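Side-chain contacts in type II 3-hydroxyacyl-CoA dehydrogenase (Thermus thermophilus, PDB 1UAY), which probably catalyses the NAD-dependent oxidation of 3-hydroxyacyl-CoA to 3-ketoacyl-CoA in fatty acid beta-oxidation, as a short-chain dehydrogenase: residues S93-R96 and V97-N101; T105-V108 and L109-A113; A146-A149 and A150-G154. All coordinates share one frame; numbering follows the deposited sequence.

Contact 1 of 3, residues S93-R96 and V97-N101; sequences SFRR and VLEVN
Phe94 and Leu98, one helical turn apart, form the apolar part of this contact. The methyl CD1 of Leu98 approaches the ring obliquely at Phe94 CE2, 3.4 Å away, with CD2 and CZ each further off. Phe94 has CG anti to its backbone N (chi1 -179°), which sends the ring out from the helix towards the second subunit, where it stacks with Phe106 of that subunit. Large apolar residues suit this side, which is also turned to helix 146-166.

A methyl also packs on a flat cationic group. The extended end of Arg96 passes over Val100, whose CG2 sits 3.4 Å above the guanidinium plane, over its centre. The N-H bonds of the group, lying in the plane, are directed elsewhere. Val100 also touches the bound adenosine.

Among the charged groups, Arg95 and Glu99 run side by side, with Arg95 CG 4.1 Å from Glu99 CG, yet their charged ends do not meet: Arg95 NE pairs with Glu99 OE2 of the second subunit, in the glutamate conformer described, while NH1 bridges to Glu92. One water donates to both Arg95 O (3.1 Å) and Glu99 OE2 (2.7 Å), joining backbone to carboxylate.

Backbone bonds of the alpha-helix, such as Glu99 N to Arg95 O at 2.8 Å, hold these pairs in step. The chemistry implies divided duties: Phe94, Leu98 and Arg95 serve the subunit interface, and Val100 the adenosine pocket.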
loop_
_atom_site.group_PDB
_atom_site.type_symbol
_atom_site.label_atom_id
_atom_site.label_comp_id
_atom_site.label_asym_id
_atom_site.label_seq_id
_atom_site.Cartn_x
_atom_site.Cartn_y
_atom_site.Cartn_z
ATOM N N SER A 93 -20.335 19.928 -4.327
ATOM C CA SER A 93 -20.339 18.606 -4.945
ATOM C C SER A 93 -19.349 17.700 -4.217
ATOM O O SER A 93 -19.616 16.515 -4.018
ATOM C CB SER A 93 -19.988 18.694 -6.432
ATOM O OG SER A 93 -18.739 19.325 -6.631
ATOM N N PHE A 94 -18.212 18.263 -3.814
ATOM C CA PHE A 94 -17.197 17.506 -3.087
ATOM C C PHE A 94 -17.780 17.085 -1.739
ATOM O O PHE A 94 -17.678 15.924 -1.341
ATOM C CB PHE A 94 -15.953 18.372 -2.858
ATOM C CG PHE A 94 -14.837 17.661 -2.138
ATOM C CD1 PHE A 94 -13.948 16.844 -2.831
ATOM C CD2 PHE A 94 -14.675 17.808 -0.765
ATOM C CE1 PHE A 94 -12.909 16.185 -2.164
ATOM C CE2 PHE A 94 -13.646 17.156 -0.091
ATOM C CZ PHE A 94 -12.761 16.344 -0.793
ATOM N N ARG A 95 -18.401 18.031 -1.043
ATOM C CA ARG A 95 -18.991 17.745 0.261
ATOM C C ARG A 95 -20.057 16.654 0.181
ATOM O O ARG A 95 -20.112 15.777 1.044
ATOM C CB ARG A 95 -19.592 19.019 0.871
ATOM C CG ARG A 95 -20.203 18.796 2.248
ATOM C CD ARG A 95 -20.781 20.070 2.852
ATOM N NE ARG A 95 -19.751 21.027 3.246
ATOM C CZ ARG A 95 -19.530 22.188 2.638
ATOM N NH1 ARG A 95 -20.268 22.547 1.598
ATOM N NH2 ARG A 95 -18.572 22.993 3.077
ATOM N N ARG A 96 -20.896 16.700 -0.851
ATOM C CA ARG A 96 -21.955 15.708 -1.013
ATOM C C ARG A 96 -21.402 14.295 -1.155
ATOM O O ARG A 96 -21.908 13.355 -0.537
ATOM C CB ARG A 96 -22.820 16.043 -2.232
ATOM C CG ARG A 96 -23.921 15.029 -2.504
ATOM C CD ARG A 96 -24.862 14.887 -1.315
ATOM N NE ARG A 96 -25.919 13.907 -1.558
ATOM C CZ ARG A 96 -26.863 13.590 -0.677
ATOM N NH1 ARG A 96 -26.886 14.175 0.513
ATOM N NH2 ARG A 96 -27.785 12.688 -0.982
ATOM N N VAL A 97 -20.366 14.140 -1.973
ATOM C CA VAL A 97 -19.767 12.830 -2.165
ATOM C C VAL A 97 -19.200 12.311 -0.843
ATOM O O VAL A 97 -19.364 11.134 -0.516
ATOM C CB VAL A 97 -18.658 12.877 -3.236
ATOM C CG1 VAL A 97 -17.995 11.516 -3.358
ATOM C CG2 VAL A 97 -19.258 13.280 -4.574
ATOM N N LEU A 98 -18.545 13.182 -0.078
ATOM C CA LEU A 98 -17.988 12.778 1.212
ATOM C C LEU A 98 -19.107 12.405 2.172
ATOM O O LEU A 98 -19.013 11.419 2.903
ATOM C CB LEU A 98 -17.168 13.908 1.842
ATOM C CG LEU A 98 -15.795 14.281 1.280
ATOM C CD1 LEU A 98 -15.116 15.234 2.260
ATOM C CD2 LEU A 98 -14.941 13.039 1.088
ATOM N N GLU A 99 -20.167 13.203 2.172
ATOM C CA GLU A 99 -21.297 12.967 3.072
ATOM C C GLU A 99 -21.925 11.585 2.853
ATOM O O GLU A 99 -22.128 10.819 3.785
ATOM C CB GLU A 99 -22.350 14.071 2.883
ATOM C CG GLU A 99 -22.027 15.381 3.547
ATOM C CD GLU A 99 -22.086 15.242 5.056
ATOM O OE1 GLU A 99 -23.142 14.903 5.583
ATOM O OE2 GLU A 99 -21.080 15.520 5.703
ATOM N N VAL A 100 -22.241 11.247 1.610
ATOM C CA VAL A 100 -22.867 9.960 1.336
ATOM C C VAL A 100 -21.934 8.756 1.455
ATOM O O VAL A 100 -22.228 7.800 2.175
ATOM C CB VAL A 100 -23.493 9.938 -0.080
ATOM C CG1 VAL A 100 -24.153 8.590 -0.334
ATOM C CG2 VAL A 100 -24.508 11.069 -0.227
ATOM N N ASN A 101 -20.801 8.813 0.762
ATOM C CA ASN A 101 -19.860 7.699 0.742
ATOM C C ASN A 101 -19.055 7.458 2.006
ATOM O O ASN A 101 -18.827 6.311 2.390
ATOM C CB ASN A 101 -18.879 7.860 -0.423
ATOM C CG ASN A 101 -19.561 7.841 -1.770
ATOM O OD1 ASN A 101 -20.747 7.525 -1.875
ATOM N ND2 ASN A 101 -18.811 8.168 -2.815
HETATM O O HOH W 1 -19.135 16.128 3.955
#

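Contact 2 of 3, residues T105-V108 and L109-A113; sequences TFNV and LRLAA
Thr105 meets Leu109 through the backbone, its O accepting from Leu109 N at 3.0 Å; the hydroxyl OG1 turns back to Asn101 O, a familiar way for threonine to be satisfied inside a helix. The Leu109 side chain packs on Ile130 and Asn132 of strand 128-133. Phe106 ring atom CE2 lies 3.8 Å from Arg110 CD, which approaches obliquely; the two side chains cross at about a right angle, although the ring and guanidinium planes are only 15° apart. The ring also meets His89 of the second subunit edge-to-face, so the aliphatic part of Arg110 packs beside an interface aromatic.

Asn107 makes the main polar contact. Its OD1 is gripped side-on by Arg110, from NE at 2.9 Å and from NH2 at 2.9 Å, with the amide and guanidinium nearly coplanar at 12°. Arg110 reaches it because CG is set between the backbone N and the carbonyl carbon (chi1 76°), from where the chain extends straight to NE. This is the C-terminal half of helix 91-116, which packs against the parallel sheet of the Rossmann fold and against a second subunit. Held flat by Arg110, the amide donates from ND2 to Val48 O, bracing an adenosine-pocket residue from the second shell. Arg110 NH2 also forms a salt bridge with Glu51, and NH1 binds His89 O of the second subunit. Leu111 CD2 lies 3.9 Å above one guanidinium face. Val108, turned to strand 67-72, gives its O to Ala112 N at 2.9 Å.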
loop_
_atom_site.group_PDB
_atom_site.type_symbol
_atom_site.label_atom_id
_atom_site.label_comp_id
_atom_site.label_asym_id
_atom_site.label_seq_id
_atom_site.Cartn_x
_atom_site.Cartn_y
_atom_site.Cartn_z
ATOM N N THR A 105 -21.178 5.822 5.485
ATOM C CA THR A 105 -20.598 4.545 5.880
ATOM C C THR A 105 -20.251 4.551 7.368
ATOM O O THR A 105 -20.481 3.564 8.066
ATOM C CB THR A 105 -19.344 4.238 5.038
ATOM O OG1 THR A 105 -19.748 3.936 3.697
ATOM C CG2 THR A 105 -18.578 3.062 5.606
ATOM N N PHE A 106 -19.715 5.667 7.856
ATOM C CA PHE A 106 -19.368 5.773 9.270
ATOM C C PHE A 106 -20.639 5.754 10.116
ATOM O O PHE A 106 -20.680 5.152 11.192
ATOM C CB PHE A 106 -18.610 7.070 9.547
ATOM C CG PHE A 106 -18.225 7.240 10.991
ATOM C CD1 PHE A 106 -17.212 6.465 11.542
ATOM C CD2 PHE A 106 -18.892 8.151 11.806
ATOM C CE1 PHE A 106 -16.868 6.591 12.887
ATOM C CE2 PHE A 106 -18.554 8.283 13.155
ATOM C CZ PHE A 106 -17.541 7.499 13.693
ATOM N N ASN A 107 -21.678 6.415 9.615
ATOM C CA ASN A 107 -22.951 6.489 10.318
ATOM C C ASN A 107 -23.531 5.085 10.488
ATOM O O ASN A 107 -23.975 4.712 11.575
ATOM C CB ASN A 107 -23.909 7.395 9.531
ATOM C CG ASN A 107 -25.052 7.918 10.375
ATOM O OD1 ASN A 107 -24.911 8.115 11.582
ATOM N ND2 ASN A 107 -26.188 8.170 9.736
ATOM N N VAL A 108 -23.513 4.299 9.421
ATOM C CA VAL A 108 -24.031 2.940 9.481
ATOM C C VAL A 108 -23.183 2.085 10.423
ATOM O O VAL A 108 -23.709 1.316 11.230
ATOM C CB VAL A 108 -24.052 2.309 8.070
ATOM C CG1 VAL A 108 -24.359 0.817 8.152
ATOM C CG2 VAL A 108 -25.091 3.021 7.212
ATOM N N LEU A 109 -21.867 2.238 10.338
ATOM C CA LEU A 109 -20.974 1.457 11.180
ATOM C C LEU A 109 -21.163 1.718 12.673
ATOM O O LEU A 109 -21.304 0.776 13.458
ATOM C CB LEU A 109 -19.520 1.721 10.779
ATOM C CG LEU A 109 -18.453 0.894 11.501
ATOM C CD1 LEU A 109 -17.306 0.602 10.545
ATOM C CD2 LEU A 109 -17.973 1.630 12.735
ATOM N N ARG A 110 -21.176 2.986 13.072
ATOM C CA ARG A 110 -21.322 3.319 14.489
ATOM C C ARG A 110 -22.679 2.908 15.062
ATOM O O ARG A 110 -22.757 2.409 16.188
ATOM C CB ARG A 110 -21.103 4.825 14.711
ATOM C CG ARG A 110 -22.274 5.688 14.281
ATOM C CD ARG A 110 -21.982 7.188 14.299
ATOM N NE ARG A 110 -23.196 7.914 13.927
ATOM C CZ ARG A 110 -24.007 8.528 14.783
ATOM N NH1 ARG A 110 -23.739 8.541 16.082
ATOM N NH2 ARG A 110 -25.126 9.085 14.340
ATOM N N LEU A 111 -23.741 3.104 14.286
ATOM C CA LEU A 111 -25.086 2.776 14.745
ATOM C C LEU A 111 -25.347 1.277 14.782
ATOM O O LEU A 111 -25.946 0.768 15.734
ATOM C CB LEU A 111 -26.122 3.490 13.869
ATOM C CG LEU A 111 -26.074 5.018 13.994
ATOM C CD1 LEU A 111 -27.035 5.648 13.005
ATOM C CD2 LEU A 111 -26.422 5.436 15.419
ATOM N N ALA A 112 -24.893 0.560 13.760
ATOM C CA ALA A 112 -25.085 -0.883 13.737
ATOM C C ALA A 112 -24.243 -1.522 14.841
ATOM O O ALA A 112 -24.724 -2.377 15.584
ATOM C CB ALA A 112 -24.691 -1.451 12.373
ATOM N N ALA A 113 -22.989 -1.100 14.963
ATOM C CA ALA A 113 -22.117 -1.668 15.985
ATOM C C ALA A 113 -22.681 -1.464 17.392
ATOM O O ALA A 113 -22.672 -2.391 18.205
ATOM C CB ALA A 113 -20.719 -1.067 15.880
#

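Contact 3 of 3, residues A146-A149 and A150-G154; sequences AAYA and ASKGG
Tyr148 overlaps Lys152, one helical turn on, within the protein interior. Lys152 CG stands over a face of the ring, 4.1 Å from its centroid and 14° off the normal, a CH-pi contact shifted towards the rim. Further out, Lys152 CE comes within 3.5 Å of Tyr148 OH, so the chain lies over the outer half of the ring, CG near CE2 and CE by CZ and OH. With chi1 at -173° the tyrosine ring swings over beside its own carbonyl carbon, while Lys152 has CG beside its own backbone N and bends at chi2; together these settings carry the lysine chain obliquely across the ring face. Lys152 NZ is hydrogen-bonded to Thr133 O, which fixes the end of the chain.

The carbonyl of Tyr148 is shared. It accepts from Lys152 N at 3.0 Å and also from Ser151 OG at 2.8 Å, the hydroxyl meeting the oxygen well off the C=O line, at 124°. Ser151 OG receives a bond from Asn101 ND2 as well, so a serine here ties helix 146-166 to helix 91-116. Small residues suit the rest: Ala146 and Ala149 lie against Leu158 and Pro161 of the second subunit, and Ala149 O takes the N-H of Gly153 at 2.8 Å.

With three residues between Tyr148 and Lys152, the pair matches the Tyr-X-X-X-Lys signature of short-chain dehydrogenases, in whose relatives these two side chains belong to the active site.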
loop_
_atom_site.group_PDB
_atom_site.type_symbol
_atom_site.label_atom_id
_atom_site.label_comp_id
_atom_site.label_asym_id
_atom_site.label_seq_id
_atom_site.Cartn_x
_atom_site.Cartn_y
_atom_site.Cartn_z
ATOM N N ALA A 146 -11.306 13.092 -8.030
ATOM C CA ALA A 146 -10.772 13.550 -6.754
ATOM C C ALA A 146 -11.741 13.382 -5.583
ATOM O O ALA A 146 -11.367 12.852 -4.535
ATOM C CB ALA A 146 -10.333 15.003 -6.866
ATOM N N ALA A 147 -12.979 13.834 -5.754
ATOM C CA ALA A 147 -13.976 13.729 -4.691
ATOM C C ALA A 147 -14.284 12.274 -4.352
ATOM O O ALA A 147 -14.271 11.875 -3.185
ATOM C CB ALA A 147 -15.261 14.445 -5.101
ATOM N N TYR A 148 -14.571 11.484 -5.380
ATOM C CA TYR A 148 -14.885 10.078 -5.196
ATOM C C TYR A 148 -13.724 9.340 -4.526
ATOM O O TYR A 148 -13.920 8.610 -3.553
ATOM C CB TYR A 148 -15.193 9.447 -6.553
ATOM C CG TYR A 148 -15.691 8.026 -6.476
ATOM C CD1 TYR A 148 -16.984 7.740 -6.042
ATOM C CD2 TYR A 148 -14.869 6.965 -6.848
ATOM C CE1 TYR A 148 -17.449 6.425 -5.984
ATOM C CE2 TYR A 148 -15.319 5.651 -6.793
ATOM C CZ TYR A 148 -16.607 5.387 -6.364
ATOM O OH TYR A 148 -17.048 4.084 -6.332
ATOM N N ALA A 149 -12.518 9.532 -5.050
ATOM C CA ALA A 149 -11.330 8.885 -4.501
ATOM C C ALA A 149 -11.126 9.247 -3.032
ATOM O O ALA A 149 -10.838 8.379 -2.204
ATOM C CB ALA A 149 -10.099 9.279 -5.312
ATOM N N ALA A 150 -11.277 10.526 -2.705
ATOM C CA ALA A 150 -11.099 10.976 -1.331
ATOM C C ALA A 150 -12.098 10.292 -0.409
ATOM O O ALA A 150 -11.736 9.822 0.671
ATOM C CB ALA A 150 -11.262 12.489 -1.246
ATOM N N SER A 151 -13.355 10.224 -0.834
ATOM C CA SER A 151 -14.375 9.600 0.001
ATOM C C SER A 151 -14.082 8.120 0.233
ATOM O O SER A 151 -14.242 7.620 1.346
ATOM C CB SER A 151 -15.769 9.779 -0.621
ATOM O OG SER A 151 -15.972 8.942 -1.749
ATOM N N LYS A 152 -13.634 7.427 -0.808
ATOM C CA LYS A 152 -13.339 6.005 -0.693
ATOM C C LYS A 152 -12.045 5.758 0.081
ATOM O O LYS A 152 -11.904 4.736 0.750
ATOM C CB LYS A 152 -13.288 5.377 -2.087
ATOM C CG LYS A 152 -14.616 5.486 -2.835
ATOM C CD LYS A 152 -15.745 4.826 -2.053
ATOM C CE LYS A 152 -17.034 4.775 -2.860
ATOM N NZ LYS A 152 -18.063 3.918 -2.205
ATOM N N GLY A 153 -11.110 6.698 -0.002
ATOM C CA GLY A 153 -9.872 6.569 0.746
ATOM C C GLY A 153 -10.185 6.657 2.233
ATOM O O GLY A 153 -9.521 6.028 3.064
ATOM N N GLY A 154 -11.197 7.448 2.573
ATOM C CA GLY A 154 -11.594 7.580 3.963
ATOM C C GLY A 154 -12.168 6.267 4.461
ATOM O O GLY A 154 -11.903 5.853 5.590
#

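Contact 1 comes first along the chain, contact 2 follows on the same helix 91-116, and contact 3 lies later, at the start of helix 146-166. Contacts 1 and 2 are in series with centres about 17 Å apart. Contact 3 lies about 9 Å from contact 1 (centre to centre) and touches it: Phe94 CD1 is 3.6 Å from Ala147 CB. Contacts 2 and 3 have centres about 18 Å apart and no touch. The two helices flank the parallel Rossmann sheet on one side, and all three contacts also meet the second subunit. The subunit interface and the likely catalytic region therefore share these helices, with contact 1 also bordering the adenosine pocket.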